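PDB 1T5O: translation initiation factor eIF2B, subunit delta from Archaeoglobus fulgidus, which probably catalyses the interconversion of methylthioribose-1-phosphate and methylthioribulose-1-phosphate, an isomerase step of methionine biosynthesis. Local coordinates for residues A[15-18]-A[19-22]; A[289-293]-A[294-298]. One frame throughout, in Å; residues are numbered along the deposited sequence.

In the fold
Following the chain from the N terminus, contact 1 (15-18 with 19-22) comes first, in the loop that leaves strand 12-15 and runs to strand 26-29, where a short 3-10 turn bends the backbone beside helix 193-204. Contact 2 (289-293 with 294-298) opens much later, where helix 287-290 passes into the hairpin of strands 291-292 and 295-296. The two are in series, neither nested nor crossed, with centres about 20 Å apart and nearest atoms about 11 Å apart. Both are local, and both reach the second subunit: P21 and E22 of contact 1 pack on A298 and Q296 of the other copy, which belong to contact 2 there.

Contact 1: residues A[15-18]-A[19-22]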
ATOM      1  N   ILE A  15       7.196  -1.625 -26.353  1.00 34.65           N
ATOM      2  CA  ILE A  15       6.539  -2.683 -25.608  1.00 33.55           C
ATOM      3  C   ILE A  15       5.349  -1.925 -25.016  1.00 32.44           C
ATOM      4  O   ILE A  15       5.530  -0.867 -24.406  1.00 31.79           O
ATOM      5  CB  ILE A  15       7.422  -3.202 -24.451  1.00 32.03           C
ATOM      6  CG1 ILE A  15       8.452  -4.197 -24.976  1.00 31.87           C
ATOM      7  CG2 ILE A  15       6.552  -3.846 -23.375  1.00 33.07           C
ATOM      8  CD1 ILE A  15       9.486  -4.604 -23.936  1.00 29.64           C
ATOM      9  N   ASP A  16       4.143  -2.448 -25.192  1.00 33.44           N
ATOM     10  CA  ASP A  16       2.945  -1.777 -24.666  1.00 33.58           C
ATOM     11  C   ASP A  16       2.789  -2.132 -23.182  1.00 32.73           C
ATOM     12  O   ASP A  16       2.113  -3.101 -22.834  1.00 31.58           O
ATOM     13  CB  ASP A  16       1.694  -2.240 -25.424  1.00 35.62           C
ATOM     14  CG  ASP A  16       0.482  -1.374 -25.141  1.00 37.42           C
ATOM     15  OD1 ASP A  16       0.516  -0.580 -24.178  1.00 37.12           O
ATOM     16  OD2 ASP A  16      -0.514  -1.486 -25.884  1.00 40.65           O
ATOM     17  N   GLN A  17       3.392  -1.329 -22.310  1.00 31.04           N
ATOM     18  CA  GLN A  17       3.346  -1.598 -20.878  1.00 30.80           C
ATOM     19  C   GLN A  17       1.955  -1.623 -20.260  1.00 28.93           C
ATOM     20  O   GLN A  17       1.738  -2.297 -19.266  1.00 29.60           O
ATOM     21  CB  GLN A  17       4.275  -0.624 -20.133  1.00 30.63           C
ATOM     22  CG  GLN A  17       5.747  -0.988 -20.311  1.00 30.56           C
ATOM     23  CD  GLN A  17       6.693  -0.013 -19.635  1.00 31.65           C
ATOM     24  OE1 GLN A  17       6.581   0.241 -18.437  1.00 33.04           O
ATOM     25  NE2 GLN A  17       7.636   0.534 -20.400  1.00 31.13           N
ATOM     26  N   THR A  18       1.004  -0.922 -20.854  1.00 30.75           N
ATOM     27  CA  THR A  18      -0.353  -0.936 -20.321  1.00 30.89           C
ATOM     28  C   THR A  18      -0.960  -2.346 -20.411  1.00 31.54           C
ATOM     29  O   THR A  18      -1.953  -2.634 -19.752  1.00 29.99           O
ATOM     30  CB  THR A  18      -1.272   0.036 -21.090  1.00 32.24           C
ATOM     31  OG1 THR A  18      -1.620  -0.541 -22.355  1.00 32.75           O
ATOM     32  CG2 THR A  18      -0.562   1.369 -21.320  1.00 31.72           C
ATOM     33  N   LYS A  19      -0.348  -3.221 -21.208  1.00 31.88           N
ATOM     34  CA  LYS A  19      -0.834  -4.591 -21.393  1.00 32.36           C
ATOM     35  C   LYS A  19      -0.259  -5.565 -20.378  1.00 30.91           C
ATOM     36  O   LYS A  19      -0.757  -6.689 -20.207  1.00 28.41           O
ATOM     37  CB  LYS A  19      -0.470  -5.075 -22.797  1.00 36.09           C
ATOM     38  CG  LYS A  19      -1.651  -5.402 -23.675  1.00 40.73           C
ATOM     39  CD  LYS A  19      -2.435  -4.154 -24.011  1.00 42.03           C
ATOM     40  CE  LYS A  19      -3.650  -4.499 -24.858  1.00 44.60           C
ATOM     41  NZ  LYS A  19      -3.552  -3.932 -26.239  1.00 46.13           N
ATOM     42  N   LEU A  20       0.814  -5.144 -19.726  1.00 29.26           N
ATOM     43  CA  LEU A  20       1.474  -5.966 -18.714  1.00 28.29           C
ATOM     44  C   LEU A  20       0.615  -5.978 -17.463  1.00 26.67           C
ATOM     45  O   LEU A  20      -0.114  -5.028 -17.213  1.00 26.75           O
ATOM     46  CB  LEU A  20       2.845  -5.363 -18.380  1.00 28.77           C
ATOM     47  CG  LEU A  20       4.140  -5.880 -19.031  1.00 28.61           C
ATOM     48  CD1 LEU A  20       3.874  -6.816 -20.174  1.00 27.86           C
ATOM     49  CD2 LEU A  20       5.000  -4.679 -19.439  1.00 25.68           C
ATOM     50  N   PRO A  21       0.718  -7.036 -16.639  1.00 26.55           N
ATOM     51  CA  PRO A  21       1.579  -8.215 -16.805  1.00 27.58           C
ATOM     52  C   PRO A  21       0.964  -9.378 -17.606  1.00 29.78           C
ATOM     53  O   PRO A  21       1.646 -10.357 -17.920  1.00 28.59           O
ATOM     54  CB  PRO A  21       1.879  -8.617 -15.355  1.00 26.62           C
ATOM     55  CG  PRO A  21       0.604  -8.273 -14.644  1.00 24.77           C
ATOM     56  CD  PRO A  21       0.253  -6.920 -15.240  1.00 25.72           C
ATOM     57  N   GLU A  22      -0.320  -9.271 -17.924  1.00 33.11           N
ATOM     58  CA  GLU A  22      -1.017 -10.334 -18.642  1.00 37.08           C
ATOM     59  C   GLU A  22      -0.490 -10.670 -20.029  1.00 37.24           C
ATOM     60  O   GLU A  22      -0.447 -11.841 -20.406  1.00 37.09           O
ATOM     61  CB  GLU A  22      -2.508 -10.003 -18.745  1.00 43.20           C
ATOM     62  CG  GLU A  22      -3.232 -10.734 -19.875  1.00 49.19           C
ATOM     63  CD  GLU A  22      -4.728 -10.626 -19.768  1.00 52.44           C
ATOM     64  OE1 GLU A  22      -5.260  -9.489 -19.745  1.00 55.90           O
ATOM     65  OE2 GLU A  22      -5.372 -11.693 -19.698  1.00 55.92           O
TER
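A short 3-10 turn at the end of strand 12-15 brings D16 against K19 and Q17 against L20. Two consecutive backbone bonds, each spanning three residues, define it: K19 N donates to D16 O at 3.0 Å, and L20 N gives the same length to Q17 O.

The side chain of D16 secures the start of the turn. With CG anti to the backbone N (chi1 -167°), the carboxylate is brought within range of T18 and K19. The T18 hydroxyl OG1 donates to D16 OD1 at 2.8 Å, coming from above the carboxylate plane, and T18 N adds a weak bond to the same oxygen. OD1 thus takes one firm and one weak bond, whereas OD2 is turned to K19. The lysine chain crosses the carboxylate obliquely, its CD lying 3.8 Å from D16 OD2. K19 NZ has its main salt bridge with E25 and only a long one, 3.9 Å, with D16 OD2; the ammonium is shared by two acids, which would be expected to stabilise its charge.

This turn also borders the predicted substrate site of the isomerase. Q17 OE1 accepts a hydrogen bond from R45, one of the predicted substrate-binding residues, which makes Q17 a likely second-shell support for that arginine; Q17 NE2 is held weakly by L159 O.

Apolar packing occupies another side of the turn. The L20 branch CD2 sits 3.8 Å from Q17 CA and 3.9 Å from Q17 CG, meeting the aliphatic part of the glutamine, and I15 CG2 approaches the same methyl more loosely at 4.3 Å. Helix 193-204 covers this patch through L197, which touches both Q17 and L20, and through W200 against L20. Beyond L20 the peptide bond to P21 is cis.

Contact 2: residues A[289-293]-A[294-298]; sequences LIFCG and KRQIA
F291 and Q296 sit side by side on one face of a beta hairpin with a two-residue loop, as an antiparallel non-hydrogen-bonded pair. The F291 ring lies obliquely against the glutamine stem, CE1 being 3.7 Å from Q296 CB, and the ring and amide planes are 48° apart. K294 O lies at the ring edge.

Backbone bonds close the hairpin. C292 N donates to R295 O at 2.8 Å, while R295 N returns a bond to C292 O at 3.2 Å. Between them runs a type II' beta turn, with G293 at its first inner position (phi 79°). Farther from the turn, I290 O takes I297 N at 2.8 Å and, weakly, A298 N. The Q296 amide has its own tie: NE2 reaches A298 O at 2.9 Å, with that oxygen in the amide plane.

On the C292 side, I297 CG2 and CD1 both lie 4.0 Å from C292 CB; I297 CG1 also meets the carbonyl oxygen of L289, 3.4 Å from L289 O. The C292 sulfur, swung opposite its own amide nitrogen (chi1 -156°), forms a disulfide with C292 of the second subunit, covalently joining the two hairpins.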
ATOM      1  N   LEU A 289      -6.912   6.253  -5.997  1.00 22.24           N
ATOM      2  CA  LEU A 289      -7.140   5.686  -4.655  1.00 24.10           C
ATOM      3  C   LEU A 289      -8.597   5.263  -4.427  1.00 25.12           C
ATOM      4  O   LEU A 289      -8.912   4.602  -3.438  1.00 24.60           O
ATOM      5  CB  LEU A 289      -6.817   6.712  -3.568  1.00 22.67           C
ATOM      6  CG  LEU A 289      -5.390   6.998  -3.075  1.00 26.14           C
ATOM      7  CD1 LEU A 289      -4.919   5.863  -2.209  1.00 26.43           C
ATOM      8  CD2 LEU A 289      -4.470   7.218  -4.242  1.00 25.31           C
ATOM      9  N   ILE A 290      -9.477   5.657  -5.340  1.00 24.88           N
ATOM     10  CA  ILE A 290     -10.909   5.413  -5.196  1.00 26.02           C
ATOM     11  C   ILE A 290     -11.408   4.164  -5.923  1.00 28.32           C
ATOM     12  O   ILE A 290     -12.354   3.518  -5.494  1.00 27.44           O
ATOM     13  CB  ILE A 290     -11.694   6.703  -5.653  1.00 26.43           C
ATOM     14  CG1 ILE A 290     -11.374   7.844  -4.669  1.00 25.46           C
ATOM     15  CG2 ILE A 290     -13.221   6.459  -5.673  1.00 25.38           C
ATOM     16  CD1 ILE A 290     -11.937   9.208  -5.050  1.00 27.82           C
ATOM     17  N   PHE A 291     -10.742   3.825  -7.014  1.00 30.28           N
ATOM     18  CA  PHE A 291     -11.092   2.672  -7.816  1.00 33.67           C
ATOM     19  C   PHE A 291      -9.847   1.828  -8.031  1.00 36.72           C
ATOM     20  O   PHE A 291      -8.729   2.350  -8.042  1.00 34.25           O
ATOM     21  CB  PHE A 291     -11.602   3.138  -9.184  1.00 34.44           C
ATOM     22  CG  PHE A 291     -13.042   3.533  -9.195  1.00 32.03           C
ATOM     23  CD1 PHE A 291     -14.036   2.564  -9.305  1.00 31.92           C
ATOM     24  CD2 PHE A 291     -13.414   4.869  -9.074  1.00 32.94           C
ATOM     25  CE1 PHE A 291     -15.385   2.923  -9.291  1.00 31.70           C
ATOM     26  CE2 PHE A 291     -14.764   5.241  -9.056  1.00 31.78           C
ATOM     27  CZ  PHE A 291     -15.746   4.265  -9.165  1.00 31.86           C
ATOM     28  N   CYS A 292     -10.045   0.523  -8.184  1.00 40.41           N
ATOM     29  CA  CYS A 292      -8.942  -0.390  -8.477  1.00 44.64           C
ATOM     30  C   CYS A 292      -9.503  -1.318  -9.534  1.00 46.74           C
ATOM     31  O   CYS A 292     -10.287  -2.222  -9.233  1.00 48.10           O
ATOM     32  CB  CYS A 292      -8.510  -1.194  -7.266  1.00 44.27           C
ATOM     33  SG  CYS A 292      -6.804  -1.704  -7.505  1.00 50.35           S
ATOM     34  N   GLY A 293      -9.075  -1.109 -10.774  1.00 48.97           N
ATOM     35  CA  GLY A 293      -9.636  -1.883 -11.858  1.00 50.40           C
ATOM     36  C   GLY A 293     -10.905  -1.066 -11.955  1.00 51.21           C
ATOM     37  O   GLY A 293     -10.818   0.162 -12.087  1.00 51.91           O
ATOM     38  N   LYS A 294     -12.073  -1.692 -11.864  1.00 50.69           N
ATOM     39  CA  LYS A 294     -13.295  -0.902 -11.905  1.00 50.77           C
ATOM     40  C   LYS A 294     -14.069  -1.135 -10.609  1.00 48.30           C
ATOM     41  O   LYS A 294     -15.260  -0.834 -10.500  1.00 49.21           O
ATOM     42  CB  LYS A 294     -14.156  -1.256 -13.129  1.00 53.44           C
ATOM     43  CG  LYS A 294     -15.031  -2.494 -12.993  1.00 56.31           C
ATOM     44  CD  LYS A 294     -16.145  -2.475 -14.048  1.00 57.60           C
ATOM     45  CE  LYS A 294     -17.107  -3.655 -13.892  1.00 58.55           C
ATOM     46  NZ  LYS A 294     -18.223  -3.581 -14.881  1.00 58.53           N
ATOM     47  N   ARG A 295     -13.367  -1.684  -9.626  1.00 45.49           N
ATOM     48  CA  ARG A 295     -13.949  -1.955  -8.316  1.00 41.85           C
ATOM     49  C   ARG A 295     -13.762  -0.687  -7.478  1.00 38.40           C
ATOM     50  O   ARG A 295     -12.646  -0.163  -7.390  1.00 35.04           O
ATOM     51  CB  ARG A 295     -13.218  -3.129  -7.656  1.00 42.79           C
ATOM     52  CG  ARG A 295     -13.865  -3.638  -6.375  1.00 45.51           C
ATOM     53  CD  ARG A 295     -15.299  -4.124  -6.616  1.00 49.54           C
ATOM     54  NE  ARG A 295     -15.363  -5.245  -7.555  1.00 52.90           N
ATOM     55  CZ  ARG A 295     -14.983  -6.489  -7.275  1.00 52.67           C
ATOM     56  NH1 ARG A 295     -14.510  -6.790  -6.069  1.00 53.03           N
ATOM     57  NH2 ARG A 295     -15.052  -7.425  -8.213  1.00 54.31           N
ATOM     58  N   GLN A 296     -14.845  -0.183  -6.890  1.00 35.17           N
ATOM     59  CA  GLN A 296     -14.755   1.018  -6.062  1.00 33.52           C
ATOM     60  C   GLN A 296     -14.194   0.586  -4.716  1.00 31.77           C
ATOM     61  O   GLN A 296     -14.804  -0.253  -4.046  1.00 33.53           O
ATOM     62  CB  GLN A 296     -16.152   1.644  -5.870  1.00 31.91           C
ATOM     63  CG  GLN A 296     -16.187   2.917  -5.016  1.00 31.69           C
ATOM     64  CD  GLN A 296     -17.610   3.373  -4.668  1.00 32.78           C
ATOM     65  OE1 GLN A 296     -18.565   3.012  -5.340  1.00 34.13           O
ATOM     66  NE2 GLN A 296     -17.741   4.185  -3.630  1.00 29.25           N
ATOM     67  N   ILE A 297     -13.042   1.131  -4.312  1.00 30.12           N
ATOM     68  CA  ILE A 297     -12.459   0.748  -3.012  1.00 27.10           C
ATOM     69  C   ILE A 297     -12.527   1.824  -1.922  1.00 25.56           C
ATOM     70  O   ILE A 297     -12.022   1.618  -0.817  1.00 26.70           O
ATOM     71  CB  ILE A 297     -10.985   0.277  -3.148  1.00 27.89           C
ATOM     72  CG1 ILE A 297     -10.103   1.422  -3.676  1.00 29.26           C
ATOM     73  CG2 ILE A 297     -10.919  -0.964  -4.040  1.00 29.17           C
ATOM     74  CD1 ILE A 297      -8.628   1.041  -3.902  1.00 28.18           C
ATOM     75  N   ALA A 298     -13.145   2.966  -2.225  1.00 23.55           N
ATOM     76  CA  ALA A 298     -13.285   4.054  -1.265  1.00 24.24           C
ATOM     77  C   ALA A 298     -14.560   4.841  -1.556  1.00 24.81           C
ATOM     78  O   ALA A 298     -15.115   4.735  -2.645  1.00 25.62           O
ATOM     79  CB  ALA A 298     -12.075   4.993  -1.366  1.00 23.07           C
TER